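Local coordinates for Tat-secreted protein Rv2525c (Mycobacterium tuberculosis, PDB 4PMR) that probably acts as a peptidoglycan hydrolase with glycosidase activity and shows esterase activity toward p-nitrophenyl esters in vitro, at residues Ala74-Gly79 against Asn120-Tyr125. Residues are numbered along the deposited sequence; the frame is centred on the assembly and turned at random.
Sequences ADWLGG and NQIVPY. With NA (sodium ion), chain C.
G79 and Y125 bring their backbones within 4.3 Å, CA to CA, where the turn 74-79 meets the kinked, proline-containing helix segment 120-125. G79 has positive phi, which favours glycine, and its bare CA sits near Q121 O, with a CA-H...O contact, and against the P124 ring; a second such contact joins Y125 CA to G79 O. The long, flexible side chain of Q121 reaches across to the turn: its NE2 donates to a lone pair of L77 O (2.8 Å, N-H...O 161°), while its CB abuts the indole edge of W76. Apolar I122 suits the indole face: its CD1 makes a CH-pi contact there, with CG1 nearer the rim; L77 CD2 lies near the rim of the opposite face. With CG between the backbone N and the carbonyl carbon (chi1 56°), the indole lies beside I122, and its NE1 hydrogen-bonds D111. Y125 pairs an aromatic face with a polar tip: W76 CA makes a CH-pi contact over its ring, 3.7 Å from the centroid, while the OH touches D75 CB and bonds W129. One water hydrogen-bonds both this OH and D75 OD2; the D75 carboxylate suits the loop by accepting from backbone N of Y68 and G69. The contact thus packs the loop leaving strand 61-66 against helix 115-133, just where helix 79-96 begins; there G78 O and S81 OG bind a sodium ion, at the periphery of the TIM-barrel-like fold.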
loop_
_atom_site.group_PDB
_atom_site.type_symbol
_atom_site.label_atom_id
_atom_site.label_comp_id
_atom_site.label_asym_id
_atom_site.label_seq_id
_atom_site.Cartn_x
_atom_site.Cartn_y
_atom_site.Cartn_z
ATOM N N ALA A 74 4.313 -13.893 4.139
ATOM C CA ALA A 74 3.577 -12.647 4.384
ATOM C C ALA A 74 4.165 -11.933 5.597
ATOM O O ALA A 74 4.437 -12.560 6.621
ATOM C CB ALA A 74 2.097 -12.937 4.599
ATOM N N ASP A 75 4.384 -10.623 5.471
ATOM C CA ASP A 75 5.044 -9.819 6.499
ATOM C C ASP A 75 4.435 -9.965 7.895
ATOM O O ASP A 75 5.165 -9.956 8.874
ATOM C CB ASP A 75 5.000 -8.337 6.087
ATOM C CG ASP A 75 5.701 -8.032 4.776
ATOM O OD1 ASP A 75 6.678 -8.748 4.439
ATOM O OD2 ASP A 75 5.282 -7.075 4.091
ATOM N N TRP A 76 3.117 -10.111 7.979
ATOM C CA TRP A 76 2.371 -10.119 9.247
ATOM C C TRP A 76 2.480 -11.435 10.030
ATOM O O TRP A 76 2.111 -11.481 11.211
ATOM C CB TRP A 76 0.899 -9.744 9.011
ATOM C CG TRP A 76 0.207 -10.612 8.008
ATOM C CD1 TRP A 76 0.046 -10.368 6.675
ATOM C CD2 TRP A 76 -0.436 -11.865 8.269
ATOM N NE1 TRP A 76 -0.646 -11.403 6.085
ATOM C CE2 TRP A 76 -0.973 -12.325 7.045
ATOM C CE3 TRP A 76 -0.636 -12.635 9.430
ATOM C CZ2 TRP A 76 -1.672 -13.541 6.945
ATOM C CZ3 TRP A 76 -1.356 -13.828 9.333
ATOM C CH2 TRP A 76 -1.840 -14.280 8.099
ATOM N N LEU A 77 3.012 -12.490 9.405
ATOM C CA LEU A 77 3.124 -13.780 10.083
ATOM C C LEU A 77 3.941 -13.689 11.373
ATOM O O LEU A 77 3.569 -14.306 12.358
ATOM C CB LEU A 77 3.691 -14.846 9.132
ATOM C CG LEU A 77 2.757 -15.183 7.968
ATOM C CD1 LEU A 77 3.490 -15.965 6.890
ATOM C CD2 LEU A 77 1.511 -15.929 8.478
ATOM N N GLY A 78 4.967 -12.840 11.379
ATOM C CA GLY A 78 5.860 -12.666 12.519
ATOM C C GLY A 78 5.382 -11.689 13.578
ATOM O O GLY A 78 6.163 -11.306 14.449
ATOM N N GLY A 79 4.118 -11.287 13.509
ATOM C CA GLY A 79 3.474 -10.422 14.500
ATOM C C GLY A 79 4.212 -9.157 14.888
ATOM O O GLY A 79 4.658 -8.411 14.022
ATOM N N ASN A 120 -4.184 -13.108 16.408
ATOM C CA ASN A 120 -2.904 -13.567 16.933
ATOM C C ASN A 120 -1.698 -12.985 16.239
ATOM O O ASN A 120 -0.618 -12.963 16.839
ATOM C CB ASN A 120 -2.839 -15.088 16.872
ATOM C CG ASN A 120 -3.905 -15.750 17.713
ATOM O OD1 ASN A 120 -4.299 -15.240 18.763
ATOM N ND2 ASN A 120 -4.391 -16.906 17.273
ATOM N N GLN A 121 -1.850 -12.546 14.984
ATOM C CA GLN A 121 -0.694 -12.085 14.206
ATOM C C GLN A 121 -0.855 -10.691 13.601
ATOM O O GLN A 121 0.090 -9.907 13.706
ATOM C CB GLN A 121 -0.353 -13.105 13.087
ATOM C CG GLN A 121 0.254 -14.411 13.601
ATOM C CD GLN A 121 0.158 -15.561 12.632
ATOM O OE1 GLN A 121 -0.926 -16.086 12.364
ATOM N NE2 GLN A 121 1.296 -15.979 12.087
ATOM N N ILE A 122 -2.000 -10.375 12.951
ATOM C CA ILE A 122 -2.151 -9.049 12.299
ATOM C C ILE A 122 -2.257 -7.927 13.335
ATOM O O ILE A 122 -1.664 -6.859 13.122
ATOM C CB ILE A 122 -3.321 -9.025 11.278
ATOM C CG1 ILE A 122 -3.045 -10.096 10.193
ATOM C CG2 ILE A 122 -3.489 -7.625 10.624
ATOM C CD1 ILE A 122 -4.175 -10.393 9.290
ATOM N N VAL A 123 -2.997 -8.157 14.440
ATOM C CA VAL A 123 -3.159 -7.145 15.510
ATOM C C VAL A 123 -1.763 -6.726 16.046
ATOM O O VAL A 123 -1.447 -5.538 15.912
ATOM C CB VAL A 123 -4.096 -7.632 16.644
ATOM C CG1 VAL A 123 -4.049 -6.697 17.849
ATOM C CG2 VAL A 123 -5.517 -7.762 16.139
ATOM N N PRO A 124 -0.886 -7.664 16.521
ATOM C CA PRO A 124 0.441 -7.232 17.011
ATOM C C PRO A 124 1.313 -6.633 15.899
ATOM O O PRO A 124 2.111 -5.727 16.176
ATOM C CB PRO A 124 1.059 -8.511 17.603
ATOM C CG PRO A 124 0.285 -9.651 17.032
ATOM C CD PRO A 124 -1.103 -9.113 16.781
ATOM N N TYR A 125 1.169 -7.145 14.646
ATOM C CA TYR A 125 1.854 -6.621 13.467
ATOM C C TYR A 125 1.520 -5.124 13.268
ATOM O O TYR A 125 2.432 -4.306 13.157
ATOM C CB TYR A 125 1.492 -7.423 12.192
ATOM C CG TYR A 125 2.211 -6.928 10.947
ATOM C CD1 TYR A 125 3.577 -7.130 10.784
ATOM C CD2 TYR A 125 1.520 -6.268 9.930
ATOM C CE1 TYR A 125 4.247 -6.675 9.647
ATOM C CE2 TYR A 125 2.175 -5.827 8.776
ATOM C CZ TYR A 125 3.541 -6.048 8.634
ATOM O OH TYR A 125 4.247 -5.550 7.555
HETATM NA NA NA C . 7.780 -12.330 15.823
HETATM O O HOH W 1 3.089 -5.652 5.181
HETATM O O HOH W 2 7.001 -11.004 17.729
HETATM O O HOH W 3 9.454 -13.379 17.586
#